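Local coordinates for protein fructosyl amine: oxygen oxidoreductase (Aspergillus fumigatus, PDB 3DJE) that oxidatively deglycates fructosyl amino acids, using bound FAD as the cofactor of a fungal fructosamine oxidase (amadoriase), at residues V3-A14 against R28-D37; E211-A221 against Y353-G361. One frame throughout, in Å; residues are numbered along the deposited sequence.

How the contacts relate
Contacts 1 and 2 are two strand pairings of one Rossmann-type sheet, separated by the pairing of 9-12 with 212-215, and both illustrate how such a sheet delivers loops to a dinucleotide at the C-terminal ends of its strands. The inner neighbours share backbone bonds such as Phe-214 N to Leu-10 O; the four strands run parallel in the order 33-37, 9-12, 212-215, 356-360. Contact 2 is the more buried; contact 1 is partly buried, with a polar, exposed turn region at its far end. Their chemistry at FAD differs as well: 3-14/28-37 grips the adenosine ribose directly through a carboxylate, whereas 211-221/353-361 packs its loop on the cofactor and reaches a phosphate oxygen through a water.

Contact 1 of 2, residues V3-A14 against R28-D37; sequences VTKSSSLLIVGA and RGYTNVTVLD. With FAD (flavin-adenine dinucleotide), chain C.
Val-3 starts the contact by placing CG1 at the edge of the Tyr-30 ring, with CG1 3.7 Å from CE1. Lys-5 then lies across one face of that ring. Its chain bends at chi2 (-68°), which carries CD over the ring centre in a CH-pi contact, 4.0 Å from the centroid; NZ goes on to an off-centre cation-pi position and donates to Arg-28 O at 2.9 Å. The phenol OH of Tyr-30 bonds to Glu-382, which also forms a salt bridge with Arg-28. Lys-5 O takes the amide of Thr-31, while a water spans Lys-5 O, Ser-7 O and Asn-32 N. From Ser-6, the carbonyl O accepts Asn-32 ND2 at 3.1 Å, nearly in the amide plane of the asparagine. Leu-9 and Ile-11 lie in a parallel strand pair, the first and second strands of a beta-alpha-beta crossover whose helix is 16-27, the nucleotide-binding unit of a Rossmann-type fold. These two residues bond alternately with Asn-32, Thr-34 and Leu-36 through their backbones. On the face carrying Leu-9, Ile-11, Val-33 and Val-35, Leu-9 CD1 meets Tyr-30 CD1 at 3.6 Å and Ile-11 CD1 reaches both valines; helix 16-27 packs there through Ala-22 and Leu-25. Leu-10, on the other face, touches Leu-36 through their CD1 atoms. Gly-13 N donates to Leu-36 O, and the positive phi of this glycine (109°), together with the nearness of FAD O4B, suits a residue lacking CB. Finally, Ala-14 N donates to Asp-37 OD2 at 2.7 Å, on the anti lone pair, while FAD O3B donates to the same oxygen and FAD O2B to OD1, each at 2.7 Å.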
loop_
_atom_site.group_PDB
_atom_site.type_symbol
_atom_site.label_atom_id
_atom_site.label_comp_id
_atom_site.label_asym_id
_atom_site.label_seq_id
_atom_site.Cartn_x
_atom_site.Cartn_y
_atom_site.Cartn_z
ATOM N N VAL A 3 10.527 29.291 -0.525
ATOM C CA VAL A 3 11.327 28.302 -1.241
ATOM C C VAL A 3 11.601 28.845 -2.653
ATOM O O VAL A 3 10.760 29.545 -3.219
ATOM C CB VAL A 3 10.568 26.933 -1.280
ATOM C CG1 VAL A 3 11.324 25.884 -2.058
ATOM C CG2 VAL A 3 10.306 26.429 0.142
ATOM N N THR A 4 12.787 28.582 -3.199
ATOM C CA THR A 4 13.008 28.773 -4.631
ATOM C C THR A 4 13.045 27.382 -5.247
ATOM O O THR A 4 13.041 26.381 -4.526
ATOM C CB THR A 4 14.322 29.527 -4.981
ATOM O OG1 THR A 4 15.453 28.679 -4.765
ATOM C CG2 THR A 4 14.484 30.806 -4.151
ATOM N N LYS A 5 13.109 27.318 -6.570
ATOM C CA LYS A 5 13.178 26.015 -7.239
ATOM C C LYS A 5 14.485 25.276 -6.934
ATOM O O LYS A 5 14.559 24.068 -7.112
ATOM C CB LYS A 5 12.980 26.152 -8.752
ATOM C CG LYS A 5 11.613 26.698 -9.149
ATOM C CD LYS A 5 10.483 25.719 -8.838
ATOM C CE LYS A 5 9.190 26.220 -9.425
ATOM N NZ LYS A 5 8.054 25.466 -8.906
ATOM N N SER A 6 15.513 26.002 -6.492
ATOM C CA SER A 6 16.797 25.380 -6.184
ATOM C C SER A 6 17.023 25.201 -4.670
ATOM O O SER A 6 18.105 24.788 -4.251
ATOM C CB SER A 6 17.940 26.170 -6.816
ATOM O OG SER A 6 18.002 27.461 -6.254
ATOM N N SER A 7 16.006 25.500 -3.872
ATOM C CA SER A 7 16.076 25.238 -2.426
ATOM C C SER A 7 16.342 23.766 -2.155
ATOM O O SER A 7 15.788 22.901 -2.822
ATOM C CB SER A 7 14.774 25.611 -1.723
ATOM O OG SER A 7 14.571 27.008 -1.691
ATOM N N SER A 8 17.167 23.486 -1.149
ATOM C CA SER A 8 17.422 22.102 -0.742
ATOM C C SER A 8 16.166 21.471 -0.134
ATOM O O SER A 8 15.666 21.932 0.899
ATOM C CB SER A 8 18.589 22.029 0.247
ATOM O OG SER A 8 18.751 20.700 0.723
ATOM N N LEU A 9 15.665 20.429 -0.797
ATOM C CA LEU A 9 14.495 19.679 -0.324
ATOM C C LEU A 9 14.930 18.255 -0.033
ATOM O O LEU A 9 15.686 17.663 -0.806
ATOM C CB LEU A 9 13.370 19.676 -1.366
ATOM C CG LEU A 9 12.936 21.041 -1.903
ATOM C CD1 LEU A 9 11.824 20.829 -2.933
ATOM C CD2 LEU A 9 12.418 21.893 -0.761
ATOM N N LEU A 10 14.455 17.716 1.083
ATOM C CA LEU A 10 14.866 16.389 1.527
ATOM C C LEU A 10 13.648 15.514 1.683
ATOM O O LEU A 10 12.670 15.935 2.306
ATOM C CB LEU A 10 15.574 16.498 2.870
ATOM C CG LEU A 10 16.208 15.219 3.414
ATOM C CD1 LEU A 10 17.319 14.718 2.491
ATOM C CD2 LEU A 10 16.769 15.493 4.801
ATOM N N ILE A 11 13.686 14.315 1.096
ATOM C CA ILE A 11 12.593 13.359 1.274
ATOM C C ILE A 11 13.111 12.166 2.051
ATOM O O ILE A 11 14.104 11.543 1.638
ATOM C CB ILE A 11 12.016 12.871 -0.068
ATOM C CG1 ILE A 11 11.472 14.058 -0.864
ATOM C CG2 ILE A 11 10.933 11.798 0.154
ATOM C CD1 ILE A 11 11.154 13.709 -2.292
ATOM N N VAL A 12 12.467 11.869 3.179
ATOM C CA VAL A 12 12.814 10.684 3.979
ATOM C C VAL A 12 11.924 9.523 3.551
ATOM O O VAL A 12 10.717 9.507 3.842
ATOM C CB VAL A 12 12.690 10.947 5.506
ATOM C CG1 VAL A 12 12.999 9.648 6.341
ATOM C CG2 VAL A 12 13.609 12.079 5.935
ATOM N N GLY A 13 12.530 8.581 2.831
ATOM C CA GLY A 13 11.844 7.414 2.289
ATOM C C GLY A 13 11.683 7.476 0.778
ATOM O O GLY A 13 11.077 8.412 0.249
ATOM N N ALA A 14 12.210 6.467 0.079
ATOM C CA ALA A 14 12.063 6.336 -1.375
ATOM C C ALA A 14 11.050 5.244 -1.754
ATOM O O ALA A 14 11.225 4.532 -2.746
ATOM C CB ALA A 14 13.434 6.051 -2.018
ATOM N N ARG A 28 7.701 19.735 -11.406
ATOM C CA ARG A 28 7.278 21.091 -11.101
ATOM C C ARG A 28 8.450 22.074 -11.048
ATOM O O ARG A 28 8.270 23.245 -10.708
ATOM C CB ARG A 28 6.388 21.108 -9.854
ATOM C CG ARG A 28 5.040 20.444 -10.166
ATOM C CD ARG A 28 4.254 20.013 -8.941
ATOM N NE ARG A 28 3.770 21.133 -8.144
ATOM C CZ ARG A 28 2.709 21.075 -7.344
ATOM N NH1 ARG A 28 1.994 19.963 -7.252
ATOM N NH2 ARG A 28 2.354 22.134 -6.645
ATOM N N GLY A 29 9.629 21.588 -11.427
ATOM C CA GLY A 29 10.781 22.457 -11.672
ATOM C C GLY A 29 11.836 22.496 -10.595
ATOM O O GLY A 29 12.857 23.174 -10.765
ATOM N N TYR A 30 11.615 21.791 -9.486
ATOM C CA TYR A 30 12.610 21.803 -8.400
ATOM C C TYR A 30 13.866 21.051 -8.801
ATOM O O TYR A 30 13.779 19.972 -9.391
ATOM C CB TYR A 30 12.011 21.258 -7.112
ATOM C CG TYR A 30 10.933 22.148 -6.536
ATOM C CD1 TYR A 30 11.263 23.184 -5.649
ATOM C CD2 TYR A 30 9.594 21.979 -6.880
ATOM C CE1 TYR A 30 10.285 24.000 -5.104
ATOM C CE2 TYR A 30 8.597 22.795 -6.329
ATOM C CZ TYR A 30 8.952 23.814 -5.445
ATOM O OH TYR A 30 7.978 24.645 -4.915
ATOM N N THR A 31 15.033 21.609 -8.466
ATOM C CA THR A 31 16.291 21.083 -9.000
ATOM C C THR A 31 17.306 20.663 -7.937
ATOM O O THR A 31 18.434 20.294 -8.287
ATOM C CB THR A 31 16.990 22.124 -9.878
ATOM O OG1 THR A 31 17.256 23.281 -9.086
ATOM C CG2 THR A 31 16.119 22.523 -11.046
ATOM N N ASN A 32 16.913 20.708 -6.665
ATOM C CA ASN A 32 17.821 20.370 -5.576
ATOM C C ASN A 32 17.162 19.448 -4.546
ATOM O O ASN A 32 17.107 19.759 -3.349
ATOM C CB ASN A 32 18.370 21.657 -4.938
ATOM C CG ASN A 32 19.515 21.397 -3.960
ATOM O OD1 ASN A 32 20.082 20.299 -3.914
ATOM N ND2 ASN A 32 19.856 22.414 -3.167
ATOM N N VAL A 33 16.696 18.297 -5.027
ATOM C CA VAL A 33 15.932 17.349 -4.193
ATOM C C VAL A 33 16.807 16.142 -3.903
ATOM O O VAL A 33 17.442 15.597 -4.813
ATOM C CB VAL A 33 14.663 16.870 -4.947
ATOM C CG1 VAL A 33 13.852 15.886 -4.090
ATOM C CG2 VAL A 33 13.804 18.069 -5.385
ATOM N N THR A 34 16.840 15.734 -2.631
ATOM C CA THR A 34 17.567 14.533 -2.231
ATOM C C THR A 34 16.604 13.575 -1.548
ATOM O O THR A 34 15.794 13.992 -0.715
ATOM C CB THR A 34 18.728 14.873 -1.269
ATOM O OG1 THR A 34 19.632 15.779 -1.917
ATOM C CG2 THR A 34 19.511 13.625 -0.891
ATOM N N VAL A 35 16.693 12.298 -1.904
ATOM C CA VAL A 35 15.864 11.270 -1.273
ATOM C C VAL A 35 16.765 10.273 -0.556
ATOM O O VAL A 35 17.741 9.780 -1.149
ATOM C CB VAL A 35 14.981 10.515 -2.310
ATOM C CG1 VAL A 35 14.011 9.549 -1.595
ATOM C CG2 VAL A 35 14.180 11.492 -3.178
ATOM N N LEU A 36 16.401 9.953 0.688
ATOM C CA LEU A 36 17.169 9.019 1.533
ATOM C C LEU A 36 16.376 7.757 1.832
ATOM O O LEU A 36 15.232 7.831 2.270
ATOM C CB LEU A 36 17.507 9.685 2.880
ATOM C CG LEU A 36 18.301 10.993 2.851
ATOM C CD1 LEU A 36 18.361 11.578 4.266
ATOM C CD2 LEU A 36 19.698 10.777 2.289
ATOM N N ASP A 37 16.998 6.599 1.648
ATOM C CA ASP A 37 16.330 5.326 1.988
ATOM C C ASP A 37 17.391 4.279 2.362
ATOM O O ASP A 37 18.412 4.206 1.700
ATOM C CB ASP A 37 15.507 4.861 0.778
ATOM C CG ASP A 37 14.453 3.820 1.129
ATOM O OD1 ASP A 37 14.825 2.689 1.516
ATOM O OD2 ASP A 37 13.247 4.128 1.015
HETATM P PA FAD C . 6.386 2.451 1.523
HETATM O O1A FAD C . 6.199 2.313 0.074
HETATM O O2A FAD C . 6.420 1.213 2.361
HETATM O O5B FAD C . 7.715 3.295 1.674
HETATM C C5B FAD C . 8.331 3.558 2.937
HETATM C C4B FAD C . 9.817 3.814 2.660
HETATM O O4B FAD C . 10.320 4.295 3.921
HETATM C C3B FAD C . 10.502 2.456 2.383
HETATM O O3B FAD C . 11.122 2.442 1.086
HETATM C C2B FAD C . 11.539 2.388 3.516
HETATM O O2B FAD C . 12.809 1.811 3.077
HETATM C C1B FAD C . 11.650 3.877 3.948
HETATM N N9A FAD C . 12.341 3.923 5.273
HETATM C C8A FAD C . 12.185 3.102 6.333
HETATM N N7A FAD C . 13.051 3.469 7.300
HETATM C C5A FAD C . 13.750 4.519 6.845
HETATM C C6A FAD C . 14.779 5.303 7.377
HETATM N N6A FAD C . 15.267 5.039 8.612
HETATM N N1A FAD C . 15.276 6.312 6.634
HETATM C C2A FAD C . 14.806 6.573 5.408
HETATM N N3A FAD C . 13.827 5.841 4.868
HETATM C C4A FAD C . 13.292 4.814 5.570
HETATM N N1 FAD C . -2.481 -0.508 -2.103
HETATM C C2 FAD C . -3.240 -0.392 -3.265
HETATM O O2 FAD C . -3.537 0.708 -3.736
HETATM N N3 FAD C . -3.678 -1.554 -3.902
HETATM C C4 FAD C . -3.388 -2.819 -3.403
HETATM O O4 FAD C . -3.790 -3.827 -3.997
HETATM C C4X FAD C . -2.638 -2.920 -2.221
HETATM N N5 FAD C . -2.342 -4.171 -1.683
HETATM C C5X FAD C . -1.453 -4.263 -0.616
HETATM C C6 FAD C . -1.007 -5.523 -0.229
HETATM C C7 FAD C . -0.083 -5.651 0.801
HETATM C C7M FAD C . 0.354 -7.067 1.200
HETATM C C8 FAD C . 0.421 -4.516 1.436
HETATM C C8M FAD C . 1.506 -4.660 2.529
HETATM C C9 FAD C . -0.020 -3.249 1.030
HETATM C C9A FAD C . -0.951 -3.114 -0.008
HETATM N N10 FAD C . -1.423 -1.855 -0.429
HETATM C C10 FAD C . -2.193 -1.761 -1.587
HETATM C "C1'" FAD C . -1.094 -0.641 0.331
HETATM C "C2'" FAD C . 0.115 0.054 -0.296
HETATM O "O2'" FAD C . 1.109 -0.928 -0.663
HETATM C "C3'" FAD C . 0.694 1.051 0.704
HETATM O "O3'" FAD C . -0.380 1.839 1.260
HETATM C "C4'" FAD C . 1.687 2.018 0.049
HETATM O "O4'" FAD C . 2.609 1.335 -0.799
HETATM C "C5'" FAD C . 2.464 2.747 1.151
HETATM O "O5'" FAD C . 3.362 3.700 0.558
HETATM P P FAD C . 4.358 4.550 1.484
HETATM O O1P FAD C . 3.568 5.219 2.559
HETATM O O2P FAD C . 5.185 5.346 0.554
HETATM O O3P FAD C . 5.308 3.454 2.177
HETATM O O HOH W 1 14.788 22.031 -5.218
HETATM O O HOH W 2 18.626 18.265 -1.334
#

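Contact 2 of 2, residues E211-A221 against Y353-G361. With FAD (flavin-adenine dinucleotide), chain C.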
loop_
_atom_site.group_PDB
_atom_site.type_symbol
_atom_site.label_atom_id
_atom_site.label_comp_id
_atom_site.label_asym_id
_atom_site.label_seq_id
_atom_site.Cartn_x
_atom_site.Cartn_y
_atom_site.Cartn_z
ATOM N N GLU A 211 15.850 23.049 3.407
ATOM C CA GLU A 211 14.834 24.069 3.605
ATOM C C GLU A 211 13.451 23.491 3.937
ATOM O O GLU A 211 12.684 24.086 4.692
ATOM C CB GLU A 211 14.770 24.968 2.366
ATOM C CG GLU A 211 16.003 25.840 2.163
ATOM C CD GLU A 211 15.735 26.986 1.183
ATOM O OE1 GLU A 211 14.597 27.508 1.178
ATOM O OE2 GLU A 211 16.649 27.355 0.407
ATOM N N ARG A 212 13.123 22.345 3.332
ATOM C CA ARG A 212 11.919 21.580 3.679
ATOM C C ARG A 212 12.278 20.103 3.699
ATOM O O ARG A 212 13.093 19.658 2.890
ATOM C CB ARG A 212 10.800 21.771 2.638
ATOM C CG ARG A 212 10.257 23.202 2.544
ATOM C CD ARG A 212 9.480 23.596 3.784
ATOM N NE ARG A 212 8.830 24.895 3.622
ATOM C CZ ARG A 212 9.448 26.069 3.756
ATOM N NH1 ARG A 212 10.737 26.127 4.075
ATOM N NH2 ARG A 212 8.771 27.195 3.571
ATOM N N THR A 213 11.687 19.380 4.643
ATOM C CA THR A 213 11.848 17.931 4.787
ATOM C C THR A 213 10.478 17.285 4.663
ATOM O O THR A 213 9.537 17.697 5.350
ATOM C CB THR A 213 12.467 17.594 6.175
ATOM O OG1 THR A 213 13.757 18.215 6.301
ATOM C CG2 THR A 213 12.586 16.092 6.397
ATOM N N PHE A 214 10.373 16.279 3.787
ATOM C CA PHE A 214 9.163 15.498 3.613
ATOM C C PHE A 214 9.369 14.158 4.304
ATOM O O PHE A 214 10.345 13.476 4.026
ATOM C CB PHE A 214 8.902 15.214 2.136
ATOM C CG PHE A 214 8.612 16.444 1.306
ATOM C CD1 PHE A 214 7.300 16.793 0.988
ATOM C CD2 PHE A 214 9.653 17.230 0.816
ATOM C CE1 PHE A 214 7.027 17.920 0.196
ATOM C CE2 PHE A 214 9.380 18.365 0.028
ATOM C CZ PHE A 214 8.061 18.699 -0.278
ATOM N N LEU A 215 8.438 13.787 5.171
ATOM C CA LEU A 215 8.507 12.501 5.848
ATOM C C LEU A 215 7.572 11.518 5.137
ATOM O O LEU A 215 6.350 11.631 5.227
ATOM C CB LEU A 215 8.171 12.667 7.326
ATOM C CG LEU A 215 8.256 11.403 8.190
ATOM C CD1 LEU A 215 9.639 10.769 8.068
ATOM C CD2 LEU A 215 7.942 11.754 9.629
ATOM N N CYS A 216 8.185 10.571 4.427
ATOM C CA CYS A 216 7.468 9.598 3.603
ATOM C C CYS A 216 7.988 8.190 3.887
ATOM O O CYS A 216 8.218 7.398 2.979
ATOM C CB CYS A 216 7.662 9.936 2.120
ATOM S SG CYS A 216 6.927 11.499 1.643
ATOM N N ALA A 217 8.163 7.880 5.166
ATOM C CA ALA A 217 8.765 6.624 5.584
ATOM C C ALA A 217 7.764 5.483 5.863
ATOM O O ALA A 217 8.125 4.465 6.474
ATOM C CB ALA A 217 9.675 6.883 6.803
ATOM N N GLY A 218 6.516 5.659 5.425
ATOM C CA GLY A 218 5.533 4.590 5.500
ATOM C C GLY A 218 5.335 4.110 6.917
ATOM O O GLY A 218 5.155 4.929 7.837
ATOM N N ALA A 219 5.367 2.791 7.096
ATOM C CA ALA A 219 5.124 2.191 8.419
ATOM C C ALA A 219 6.151 2.616 9.469
ATOM O O ALA A 219 5.894 2.466 10.662
ATOM C CB ALA A 219 5.084 0.664 8.324
ATOM N N SER A 220 7.299 3.134 9.020
ATOM C CA SER A 220 8.388 3.537 9.929
ATOM C C SER A 220 8.328 5.016 10.313
ATOM O O SER A 220 9.168 5.493 11.091
ATOM C CB SER A 220 9.758 3.234 9.298
ATOM O OG SER A 220 9.859 1.871 8.950
ATOM N N ALA A 221 7.355 5.746 9.777
ATOM C CA ALA A 221 7.306 7.200 9.974
ATOM C C ALA A 221 7.269 7.595 11.457
ATOM O O ALA A 221 7.910 8.575 11.856
ATOM C CB ALA A 221 6.132 7.829 9.216
ATOM N N TYR A 353 6.264 22.464 13.435
ATOM C CA TYR A 353 7.529 22.425 12.705
ATOM C C TYR A 353 7.313 22.927 11.279
ATOM O O TYR A 353 6.947 22.155 10.382
ATOM C CB TYR A 353 8.121 21.006 12.708
ATOM C CG TYR A 353 8.188 20.361 14.076
ATOM C CD1 TYR A 353 8.614 21.088 15.189
ATOM C CD2 TYR A 353 7.827 19.027 14.256
ATOM C CE1 TYR A 353 8.667 20.500 16.458
ATOM C CE2 TYR A 353 7.882 18.421 15.517
ATOM C CZ TYR A 353 8.304 19.168 16.608
ATOM O OH TYR A 353 8.357 18.588 17.854
ATOM N N HIS A 354 7.544 24.227 11.107
ATOM C CA HIS A 354 7.329 24.994 9.863
ATOM C C HIS A 354 7.870 24.338 8.580
ATOM O O HIS A 354 7.261 24.453 7.516
ATOM C CB HIS A 354 7.952 26.396 10.066
ATOM C CG HIS A 354 8.014 27.246 8.832
ATOM N ND1 HIS A 354 9.104 27.253 7.985
ATOM C CD2 HIS A 354 7.135 28.145 8.324
ATOM C CE1 HIS A 354 8.882 28.102 6.995
ATOM N NE2 HIS A 354 7.694 28.654 7.175
ATOM N N SER A 355 9.009 23.663 8.685
ATOM C CA SER A 355 9.730 23.161 7.520
ATOM C C SER A 355 9.394 21.711 7.201
ATOM O O SER A 355 9.909 21.176 6.225
ATOM C CB SER A 355 11.247 23.296 7.735
ATOM O OG SER A 355 11.620 24.648 7.992
ATOM N N LEU A 356 8.563 21.081 8.030
ATOM C CA LEU A 356 8.236 19.654 7.864
ATOM C C LEU A 356 6.918 19.438 7.129
ATOM O O LEU A 356 5.912 20.093 7.437
ATOM C CB LEU A 356 8.189 18.955 9.226
ATOM C CG LEU A 356 7.900 17.445 9.245
ATOM C CD1 LEU A 356 9.017 16.672 8.562
ATOM C CD2 LEU A 356 7.689 16.935 10.677
ATOM N N VAL A 357 6.940 18.512 6.168
ATOM C CA VAL A 357 5.742 18.099 5.433
ATOM C C VAL A 357 5.559 16.599 5.639
ATOM O O VAL A 357 6.505 15.832 5.482
ATOM C CB VAL A 357 5.861 18.398 3.923
ATOM C CG1 VAL A 357 4.554 18.053 3.193
ATOM C CG2 VAL A 357 6.184 19.882 3.694
ATOM N N LEU A 358 4.344 16.201 5.999
ATOM C CA LEU A 358 3.987 14.799 6.196
ATOM C C LEU A 358 3.380 14.244 4.926
ATOM O O LEU A 358 2.510 14.879 4.343
ATOM C CB LEU A 358 2.946 14.650 7.322
ATOM C CG LEU A 358 3.372 14.889 8.785
ATOM C CD1 LEU A 358 4.776 14.341 9.060
ATOM C CD2 LEU A 358 3.274 16.359 9.131
ATOM N N GLY A 359 3.817 13.066 4.501
ATOM C CA GLY A 359 3.127 12.366 3.431
ATOM C C GLY A 359 3.014 10.917 3.835
ATOM O O GLY A 359 3.838 10.093 3.447
ATOM N N CYS A 360 2.027 10.623 4.671
ATOM C CA CYS A 360 1.897 9.267 5.204
ATOM C C CYS A 360 0.478 8.892 5.598
ATOM O O CYS A 360 -0.477 9.503 5.129
ATOM C CB CYS A 360 2.869 9.016 6.348
ATOM S SG CYS A 360 2.716 10.234 7.612
ATOM N N GLY A 361 0.360 7.851 6.423
ATOM C CA GLY A 361 -0.936 7.272 6.758
ATOM C C GLY A 361 -1.692 6.738 5.548
ATOM O O GLY A 361 -2.900 6.897 5.441
HETATM P PA FAD C . 6.386 2.451 1.523
HETATM O O1A FAD C . 6.199 2.313 0.074
HETATM O O2A FAD C . 6.420 1.213 2.361
HETATM O O5B FAD C . 7.715 3.295 1.674
HETATM C C5B FAD C . 8.331 3.558 2.937
HETATM C C4B FAD C . 9.817 3.814 2.660
HETATM O O4B FAD C . 10.320 4.295 3.921
HETATM C C3B FAD C . 10.502 2.456 2.383
HETATM O O3B FAD C . 11.122 2.442 1.086
HETATM C C2B FAD C . 11.539 2.388 3.516
HETATM O O2B FAD C . 12.809 1.811 3.077
HETATM C C1B FAD C . 11.650 3.877 3.948
HETATM N N9A FAD C . 12.341 3.923 5.273
HETATM C C8A FAD C . 12.185 3.102 6.333
HETATM N N7A FAD C . 13.051 3.469 7.300
HETATM C C5A FAD C . 13.750 4.519 6.845
HETATM C C6A FAD C . 14.779 5.303 7.377
HETATM N N6A FAD C . 15.267 5.039 8.612
HETATM N N1A FAD C . 15.276 6.312 6.634
HETATM C C2A FAD C . 14.806 6.573 5.408
HETATM N N3A FAD C . 13.827 5.841 4.868
HETATM C C4A FAD C . 13.292 4.814 5.570
HETATM N N1 FAD C . -2.481 -0.508 -2.103
HETATM C C2 FAD C . -3.240 -0.392 -3.265
HETATM O O2 FAD C . -3.537 0.708 -3.736
HETATM N N3 FAD C . -3.678 -1.554 -3.902
HETATM C C4 FAD C . -3.388 -2.819 -3.403
HETATM O O4 FAD C . -3.790 -3.827 -3.997
HETATM C C4X FAD C . -2.638 -2.920 -2.221
HETATM N N5 FAD C . -2.342 -4.171 -1.683
HETATM C C5X FAD C . -1.453 -4.263 -0.616
HETATM C C6 FAD C . -1.007 -5.523 -0.229
HETATM C C7 FAD C . -0.083 -5.651 0.801
HETATM C C7M FAD C . 0.354 -7.067 1.200
HETATM C C8 FAD C . 0.421 -4.516 1.436
HETATM C C8M FAD C . 1.506 -4.660 2.529
HETATM C C9 FAD C . -0.020 -3.249 1.030
HETATM C C9A FAD C . -0.951 -3.114 -0.008
HETATM N N10 FAD C . -1.423 -1.855 -0.429
HETATM C C10 FAD C . -2.193 -1.761 -1.587
HETATM C "C1'" FAD C . -1.094 -0.641 0.331
HETATM C "C2'" FAD C . 0.115 0.054 -0.296
HETATM O "O2'" FAD C . 1.109 -0.928 -0.663
HETATM C "C3'" FAD C . 0.694 1.051 0.704
HETATM O "O3'" FAD C . -0.380 1.839 1.260
HETATM C "C4'" FAD C . 1.687 2.018 0.049
HETATM O "O4'" FAD C . 2.609 1.335 -0.799
HETATM C "C5'" FAD C . 2.464 2.747 1.151
HETATM O "O5'" FAD C . 3.362 3.700 0.558
HETATM P P FAD C . 4.358 4.550 1.484
HETATM O O1P FAD C . 3.568 5.219 2.559
HETATM O O2P FAD C . 5.185 5.346 0.554
HETATM O O3P FAD C . 5.308 3.454 2.177
HETATM O O HOH W 3 13.486 26.137 6.611
HETATM O O HOH W 4 4.894 7.443 3.807
HETATM O O HOH W 5 2.499 5.808 7.031
#
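The parallel pairing of strands 212-215 and 356-360 belongs to the FAD-binding Rossmann-type sheet, and the loop after the first strand lines the cofactor pocket. At the solvent end, Arg-212 and His-354 cross with their planes 64° apart: His-354 CE1 sits over one face of the guanidinium, 3.5 Å from Arg-212 NH2. Glu-211 O lies in the guanidinium plane and accepts from NH1, which approaches from above the carbonyl plane and not on a lone pair. Ser-355 OG bonds to Asp-196 and receives a water also bound to Glu-211 O. Four backbone bonds then zip the strands, from Thr-213 N with Ser-355 O to Gly-359 N with Leu-215 O. Phe-214 and Val-357 lie side by side, CD1 3.6 Å from CB, with Val-357 CG2 over a ring face and Met-381 of helix 373-382 packed on both. On the opposite face of the sheet, with Thr-213 and Leu-356, Leu-215 CD2 meets Leu-358 CD1 at 4.1 Å. Besides the direct packing of Gly-218 on FAD O3P, a water accepts from Gly-218 N and donates to Gly-359 O and FAD O1P. Within this pairing the phosphate meets a backbone-held water and no countercharge, so any charge compensation would probably come from elsewhere.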